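Local coordinates for protein oxidized polyvinyl alcohol hydrolase (Pseudomonas sp. VM15C, PDB 3WWC) that hydrolyses beta-diketones such as 4,6-nonanedione and carries out the second step of polyvinyl alcohol breakdown by cleaving the oxidized polymer, at residues 70-78 and 109-117; 98-106 and 125-133. The protein carries 1 engineered substitution. One frame throughout, in Å; residues are numbered along the deposited sequence.

Interaction 1. Residues 70-78 and 109-117. With BUA (butanoic acid), chain C.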
# COMPACT_ATOMS: atom_id res chain seq x y z
N GLY A 70 2.57 -9.22 -0.01
CA GLY A 70 1.95 -9.34 1.31
C GLY A 70 2.76 -10.19 2.29
O GLY A 70 3.97 -10.07 2.41
N SER A 71 2.03 -11.05 3.00
CA SER A 71 2.66 -11.89 4.03
C SER A 71 3.24 -13.18 3.57
O SER A 71 4.26 -13.61 4.10
CB SER A 71 1.62 -12.20 5.12
OG SER A 71 1.22 -10.99 5.77
N VAL A 72 2.64 -13.78 2.54
CA VAL A 72 3.12 -15.09 2.08
C VAL A 72 3.69 -15.15 0.67
O VAL A 72 4.54 -15.99 0.39
CB VAL A 72 2.02 -16.12 2.22
CG1 VAL A 72 2.43 -17.43 1.56
CG2 VAL A 72 1.68 -16.28 3.71
N GLU A 73 3.26 -14.28 -0.23
CA GLU A 73 3.84 -14.31 -1.57
C GLU A 73 5.19 -13.64 -1.60
O GLU A 73 5.38 -12.62 -0.92
CB GLU A 73 2.92 -13.60 -2.55
CG GLU A 73 1.61 -14.31 -2.74
CD GLU A 73 0.56 -13.40 -3.35
OE1 GLU A 73 0.41 -12.26 -2.85
OE2 GLU A 73 -0.13 -13.84 -4.32
N SER A 74 6.12 -14.16 -2.38
CA SER A 74 7.42 -13.50 -2.48
C SER A 74 7.37 -12.24 -3.33
O SER A 74 6.39 -11.99 -4.04
CB SER A 74 8.47 -14.46 -3.05
OG SER A 74 8.16 -14.75 -4.42
N THR A 75 8.41 -11.42 -3.22
CA THR A 75 8.48 -10.24 -4.09
C THR A 75 8.52 -10.75 -5.54
O THR A 75 7.87 -10.18 -6.41
CB THR A 75 9.68 -9.40 -3.73
OG1 THR A 75 9.42 -8.76 -2.47
CG2 THR A 75 9.92 -8.32 -4.81
N ASN A 76 9.29 -11.81 -5.82
CA ASN A 76 9.30 -12.35 -7.19
C ASN A 76 7.93 -12.83 -7.63
O ASN A 76 7.53 -12.60 -8.80
CB ASN A 76 10.35 -13.46 -7.27
CG ASN A 76 10.34 -14.17 -8.62
OD1 ASN A 76 10.51 -13.53 -9.65
ND2 ASN A 76 10.15 -15.49 -8.62
N ASP A 77 7.18 -13.44 -6.72
CA ASP A 77 5.81 -13.87 -7.07
C ASP A 77 4.98 -12.61 -7.46
O ASP A 77 4.36 -12.56 -8.50
CB ASP A 77 5.09 -14.53 -5.89
CG ASP A 77 5.61 -15.89 -5.52
OD1 ASP A 77 6.17 -16.58 -6.39
OD2 ASP A 77 5.38 -16.27 -4.33
N ASN A 78 5.01 -11.60 -6.61
CA ASN A 78 4.23 -10.38 -6.85
C ASN A 78 4.63 -9.76 -8.17
O ASN A 78 3.79 -9.14 -8.84
CB ASN A 78 4.49 -9.45 -5.68
CG ASN A 78 3.85 -8.10 -5.85
OD1 ASN A 78 4.48 -7.17 -6.35
ND2 ASN A 78 2.57 -7.98 -5.46
N PRO A 109 14.53 -11.98 -2.72
CA PRO A 109 13.21 -11.73 -3.33
C PRO A 109 12.38 -12.96 -3.54
O PRO A 109 11.24 -12.87 -3.96
CB PRO A 109 13.56 -11.01 -4.63
CG PRO A 109 14.86 -11.83 -5.04
CD PRO A 109 15.63 -11.83 -3.70
N ASN A 110 12.92 -14.14 -3.22
CA ASN A 110 12.14 -15.38 -3.38
C ASN A 110 11.55 -15.88 -2.08
O ASN A 110 10.72 -16.78 -2.10
CB ASN A 110 13.03 -16.46 -4.02
CG ASN A 110 13.43 -16.05 -5.40
OD1 ASN A 110 12.57 -15.85 -6.23
ND2 ASN A 110 14.69 -15.82 -5.64
N ILE A 111 11.95 -15.33 -0.94
CA ILE A 111 11.35 -15.73 0.34
C ILE A 111 9.86 -15.49 0.26
O ILE A 111 9.41 -14.40 -0.22
CB ILE A 111 11.96 -14.90 1.53
CG1 ILE A 111 13.31 -15.52 1.95
CG2 ILE A 111 10.97 -14.82 2.73
CD1 ILE A 111 13.12 -16.84 2.78
N ARG A 112 9.08 -16.46 0.71
CA ARG A 112 7.62 -16.35 0.71
C ARG A 112 7.17 -16.04 2.14
O ARG A 112 7.28 -14.88 2.53
CB ARG A 112 7.01 -17.65 0.14
CG ARG A 112 7.11 -17.67 -1.38
CD ARG A 112 6.64 -19.00 -1.97
NE ARG A 112 6.62 -18.79 -3.43
CZ ARG A 112 6.64 -19.74 -4.34
NH1 ARG A 112 6.69 -21.04 -3.98
NH2 ARG A 112 6.60 -19.41 -5.63
N GLY A 113 6.66 -16.98 2.91
CA GLY A 113 6.28 -16.62 4.27
C GLY A 113 7.32 -16.91 5.34
O GLY A 113 7.09 -16.53 6.48
N GLU A 114 8.45 -17.52 4.98
CA GLU A 114 9.45 -17.91 5.97
C GLU A 114 10.03 -16.69 6.69
O GLU A 114 10.64 -15.83 6.07
CB GLU A 114 10.59 -18.70 5.28
CG GLU A 114 10.10 -19.90 4.43
CD GLU A 114 9.96 -19.62 2.92
OE1 GLU A 114 9.54 -18.49 2.53
OE2 GLU A 114 10.31 -20.52 2.11
N ARG A 115 9.84 -16.67 8.02
CA ARG A 115 10.31 -15.59 8.89
C ARG A 115 9.72 -14.26 8.55
O ARG A 115 10.29 -13.25 8.96
CB ARG A 115 11.85 -15.50 8.90
CG ARG A 115 12.44 -16.84 9.38
CD ARG A 115 13.97 -17.04 9.25
NE ARG A 115 14.49 -17.32 7.89
CZ ARG A 115 14.32 -18.45 7.18
NH1 ARG A 115 14.86 -18.54 5.95
NH2 ARG A 115 13.64 -19.48 7.66
N CYS A 116 8.65 -14.25 7.76
CA CYS A 116 7.96 -13.02 7.41
C CYS A 116 6.51 -13.03 7.82
O CYS A 116 5.98 -12.02 8.26
CB CYS A 116 8.01 -12.79 5.89
SG CYS A 116 9.58 -12.14 5.24
N ASN A 117 5.84 -14.18 7.66
CA ASN A 117 4.41 -14.26 7.93
C ASN A 117 4.12 -14.50 9.40
O ASN A 117 3.98 -15.66 9.85
CB ASN A 117 3.84 -15.39 7.06
CG ASN A 117 2.37 -15.62 7.31
OD1 ASN A 117 1.66 -14.70 7.68
ND2 ASN A 117 1.91 -16.87 7.10
C1 BUA C . -2.69 -8.82 9.41
C2 BUA C . -3.06 -9.10 7.95
C3 BUA C . -1.80 -9.02 7.09
C4 BUA C . -2.10 -9.40 5.64
O1 BUA C . -1.17 -9.94 5.00
O2 BUA C . -3.23 -9.08 5.20
O HOH W 1 9.71 -16.64 -5.60
O HOH W 2 10.80 -12.11 -0.76
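The capping box that starts helix 75-80, formed by S74 and D77, is extended by a salt bridge from R112, which lies in the loop 109-117. R112 grips the D77 carboxylate side-on: NH2 gives a nearly straight bond of 3.0 Å to OD1, and NE gives one of 2.9 Å to OD2, both on syn lone pairs, with the carboxylate and guanidinium planes only 28° apart. D77 OD2 also accepts from S74 N, which comes from above the carboxylate plane, so two donors hold this oxygen and fix the rotation of the group. In return D77 N donates to S74 OG (2.8 Å); with chi1 at 68° the hydroxyl stands between the backbone N and carbonyl carbon of S74, facing the helix start. The first turn of the helix is tied on as well: N76 N donates to P109 O at 2.9 Å and 167°. Water 1 joins S74 OG, N76 ND2 and N110 OD1. At the other end, V72 CG2 lies 3.4 Å from N117 ND2. S71 OG donates to O1 of butanoic acid (chain C) at 2.7 Å and accepts from W126 NE1. S71 thus lines the pocket, its side chain about 6 Å from that of A177, the engineered residue at the charge-relay position assigned by similarity; H303 also bonds this ligand. Segment 70-78 follows strand 62-68 of the alpha/beta-hydrolase sheet, W260 of strand 259-263 touches V72 and N117, and T75 OG1 makes a weak bond to P100 O of strand 96-100.

Interaction 2. Residues 98-106 and 125-133. With BUA (butanoic acid), chain D.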
# COMPACT_ATOMS: atom_id res chain seq x y z
N ILE A 98 9.65 -0.31 -9.40
CA ILE A 98 10.73 -0.33 -8.40
C ILE A 98 10.10 -1.04 -7.22
O ILE A 98 9.28 -0.46 -6.48
CB ILE A 98 11.14 1.09 -8.04
CG1 ILE A 98 11.50 1.90 -9.31
CG2 ILE A 98 12.34 1.02 -7.10
CD1 ILE A 98 11.76 3.38 -8.97
N ALA A 99 10.47 -2.33 -7.03
CA ALA A 99 9.81 -3.21 -6.07
C ALA A 99 10.69 -3.54 -4.91
O ALA A 99 11.72 -4.21 -5.07
CB ALA A 99 9.46 -4.52 -6.81
N PRO A 100 10.31 -3.11 -3.72
CA PRO A 100 11.14 -3.38 -2.54
C PRO A 100 10.98 -4.78 -2.00
O PRO A 100 9.90 -5.35 -2.06
CB PRO A 100 10.63 -2.36 -1.51
CG PRO A 100 9.11 -2.23 -1.89
CD PRO A 100 9.14 -2.23 -3.41
N VAL A 101 12.08 -5.32 -1.47
CA VAL A 101 12.06 -6.64 -0.80
C VAL A 101 11.80 -6.36 0.68
O VAL A 101 12.31 -5.37 1.24
CB VAL A 101 13.41 -7.34 -1.01
CG1 VAL A 101 13.49 -8.68 -0.23
CG2 VAL A 101 13.57 -7.59 -2.52
N ARG A 102 11.02 -7.21 1.32
CA ARG A 102 10.69 -7.06 2.74
C ARG A 102 11.95 -7.24 3.61
O ARG A 102 12.81 -8.09 3.31
CB ARG A 102 9.63 -8.10 3.15
CG ARG A 102 8.29 -7.87 2.45
CD ARG A 102 7.30 -9.04 2.65
NE ARG A 102 7.84 -10.19 1.94
CZ ARG A 102 7.41 -11.43 2.06
NH1 ARG A 102 6.36 -11.71 2.85
NH2 ARG A 102 8.13 -12.41 1.48
N ALA A 103 12.07 -6.44 4.66
CA ALA A 103 13.24 -6.53 5.54
C ALA A 103 13.40 -7.95 6.10
O ALA A 103 14.52 -8.51 6.13
CB ALA A 103 13.06 -5.51 6.69
N CYS A 104 12.28 -8.55 6.50
CA CYS A 104 12.30 -9.89 7.07
C CYS A 104 12.84 -10.95 6.09
O CYS A 104 13.23 -12.02 6.53
CB CYS A 104 10.84 -10.30 7.52
SG CYS A 104 9.62 -10.24 6.11
N ALA A 105 12.80 -10.67 4.78
CA ALA A 105 13.28 -11.66 3.79
C ALA A 105 14.80 -11.66 3.64
O ALA A 105 15.35 -12.43 2.84
CB ALA A 105 12.64 -11.38 2.43
N ASN A 106 15.48 -10.77 4.37
CA ASN A 106 16.95 -10.72 4.34
C ASN A 106 17.48 -10.65 2.93
O ASN A 106 18.43 -11.36 2.57
CB ASN A 106 17.51 -11.95 5.05
CG ASN A 106 17.12 -11.99 6.47
OD1 ASN A 106 16.80 -13.07 7.01
ND2 ASN A 106 17.12 -10.83 7.12
N ASN A 125 3.37 -4.11 14.47
CA ASN A 125 2.32 -5.08 14.56
C ASN A 125 2.52 -6.40 13.82
O ASN A 125 2.25 -7.50 14.36
CB ASN A 125 0.98 -4.49 14.07
CG ASN A 125 -0.18 -5.45 14.32
OD1 ASN A 125 -0.55 -5.65 15.47
ND2 ASN A 125 -0.73 -6.04 13.27
N TRP A 126 3.02 -6.29 12.59
CA TRP A 126 3.10 -7.42 11.67
C TRP A 126 4.45 -7.40 10.96
O TRP A 126 4.90 -6.38 10.50
CB TRP A 126 1.91 -7.27 10.71
CG TRP A 126 1.53 -8.55 10.06
CD1 TRP A 126 1.55 -8.83 8.74
CD2 TRP A 126 1.14 -9.76 10.73
NE1 TRP A 126 1.22 -10.16 8.53
CE2 TRP A 126 0.96 -10.74 9.74
CE3 TRP A 126 0.93 -10.09 12.07
CZ2 TRP A 126 0.57 -12.04 10.05
CZ3 TRP A 126 0.54 -11.41 12.38
CH2 TRP A 126 0.37 -12.36 11.37
N ASN A 127 5.09 -8.54 10.87
CA ASN A 127 6.47 -8.60 10.37
C ASN A 127 6.81 -8.35 8.88
O ASN A 127 7.93 -7.98 8.60
CB ASN A 127 7.08 -9.97 10.76
CG ASN A 127 8.56 -9.90 11.01
OD1 ASN A 127 9.08 -8.94 11.55
ND2 ASN A 127 9.26 -10.98 10.64
N PRO A 128 5.88 -8.56 7.92
CA PRO A 128 6.26 -8.33 6.53
C PRO A 128 6.78 -6.93 6.19
O PRO A 128 7.75 -6.78 5.42
CB PRO A 128 4.98 -8.63 5.74
CG PRO A 128 4.31 -9.77 6.58
CD PRO A 128 4.57 -9.23 8.04
N TRP A 129 6.12 -5.91 6.75
CA TRP A 129 6.51 -4.53 6.51
C TRP A 129 6.34 -3.79 7.82
O TRP A 129 5.59 -4.20 8.68
CB TRP A 129 5.59 -3.84 5.48
CG TRP A 129 5.48 -4.55 4.11
CD1 TRP A 129 4.45 -5.35 3.66
CD2 TRP A 129 6.44 -4.50 3.04
NE1 TRP A 129 4.72 -5.81 2.40
CE2 TRP A 129 5.93 -5.30 1.98
CE3 TRP A 129 7.68 -3.86 2.87
CZ2 TRP A 129 6.62 -5.48 0.77
CZ3 TRP A 129 8.37 -4.02 1.69
CH2 TRP A 129 7.84 -4.83 0.63
N PHE A 130 7.01 -2.64 7.94
CA PHE A 130 6.85 -1.81 9.14
C PHE A 130 5.62 -0.93 8.81
O PHE A 130 5.73 0.24 8.43
CB PHE A 130 8.14 -0.99 9.33
CG PHE A 130 9.39 -1.86 9.51
CD1 PHE A 130 9.48 -2.70 10.61
CD2 PHE A 130 10.44 -1.85 8.58
CE1 PHE A 130 10.61 -3.54 10.74
CE2 PHE A 130 11.54 -2.67 8.72
CZ PHE A 130 11.63 -3.53 9.81
N GLU A 131 4.46 -1.54 8.99
CA GLU A 131 3.22 -0.96 8.54
C GLU A 131 2.17 -0.60 9.58
O GLU A 131 1.11 -0.08 9.21
CB GLU A 131 2.58 -1.85 7.42
CG GLU A 131 2.61 -3.43 7.53
CD GLU A 131 1.50 -4.06 8.36
OE1 GLU A 131 1.25 -3.61 9.51
OE2 GLU A 131 0.90 -5.06 7.89
N GLY A 132 2.46 -0.80 10.86
CA GLY A 132 1.47 -0.42 11.86
C GLY A 132 2.08 -0.61 13.24
O GLY A 132 2.81 -1.57 13.47
N ARG A 133 1.73 0.26 14.17
CA ARG A 133 2.26 0.11 15.53
C ARG A 133 1.56 -1.04 16.22
O ARG A 133 0.39 -1.31 15.97
CB ARG A 133 2.08 1.43 16.30
CG ARG A 133 0.63 1.82 16.57
CD ARG A 133 0.60 3.15 17.30
NE ARG A 133 -0.70 3.79 17.38
CZ ARG A 133 -1.49 3.73 18.45
NH1 ARG A 133 -1.09 3.03 19.52
NH2 ARG A 133 -2.63 4.41 18.47
C1 BUA D . -3.19 -8.23 9.81
C2 BUA D . -2.78 -8.20 11.28
C3 BUA D . -3.24 -9.49 11.96
C4 BUA D . -2.77 -9.48 13.42
O1 BUA D . -2.43 -8.38 13.91
O2 BUA D . -2.75 -10.58 14.01
O HOH W 3 9.79 -4.93 5.47
O HOH W 4 9.99 -6.92 7.38
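R102 lies across the indole of W129, its CG over one face of the six-membered ring, 3.5 Å from the centroid, in a CH-pi contact. The same R102 CG is 3.2 Å from P128 O, and the chain runs alongside the proline, with R102 CD 3.9 Å from P128 CB. A bend at chi3 (-67°) then turns the guanidinium so that P128 CB sits at its edge, near its plane. At the indole rim, P100 O lies in the ring plane, 3.4 Å from W129 CH2, while P100 CG packs against that same carbon. A103 CB meets F130 CE2 at 3.8 Å, and C104 CB approaches N127 ND2. Two waters bridge the backbones: water 3 accepts from A103 N and donates to P128 O, and water 4 accepts from C104 N and donates to N127 O (2.6 Å). Further out, W129 NE1 bonds to T69 O and R102 NH2 to R112 O. Before P128, N125 ND2 donates to O1 of butanoic acid (chain D) at 3.0 Å, and one face of W126 is turned to the ligand's carbon chain. The direct contacts are thus apolar or carbon to carbonyl oxygen; R102 NH1 and NH2 and W129 NE1 find their partners beyond the two segments, and water carries the backbone bonds between them.

Overall arrangement
From the N terminus, the chain leaves strand 62-68, passes through 70-78 into helix 75-80, and returns along strand 96-100 into 98-106. The loop 109-117 then folds back on 70-78, so interaction 1 closes a loop that contains strand 96-100. Residues 125-133 next meet 98-106, and interaction 2 closes a second loop, which holds 109-117, before helix 148-160. The segments alternate along the chain, so the two closures cross rather than nest. Their centres are 10 Å apart, and the C104-C116 disulfide joins them covalently. Together they tie the C-terminal ends of the neighbouring parallel strands 62-68 and 96-100 to the long loop beside the ligand pockets.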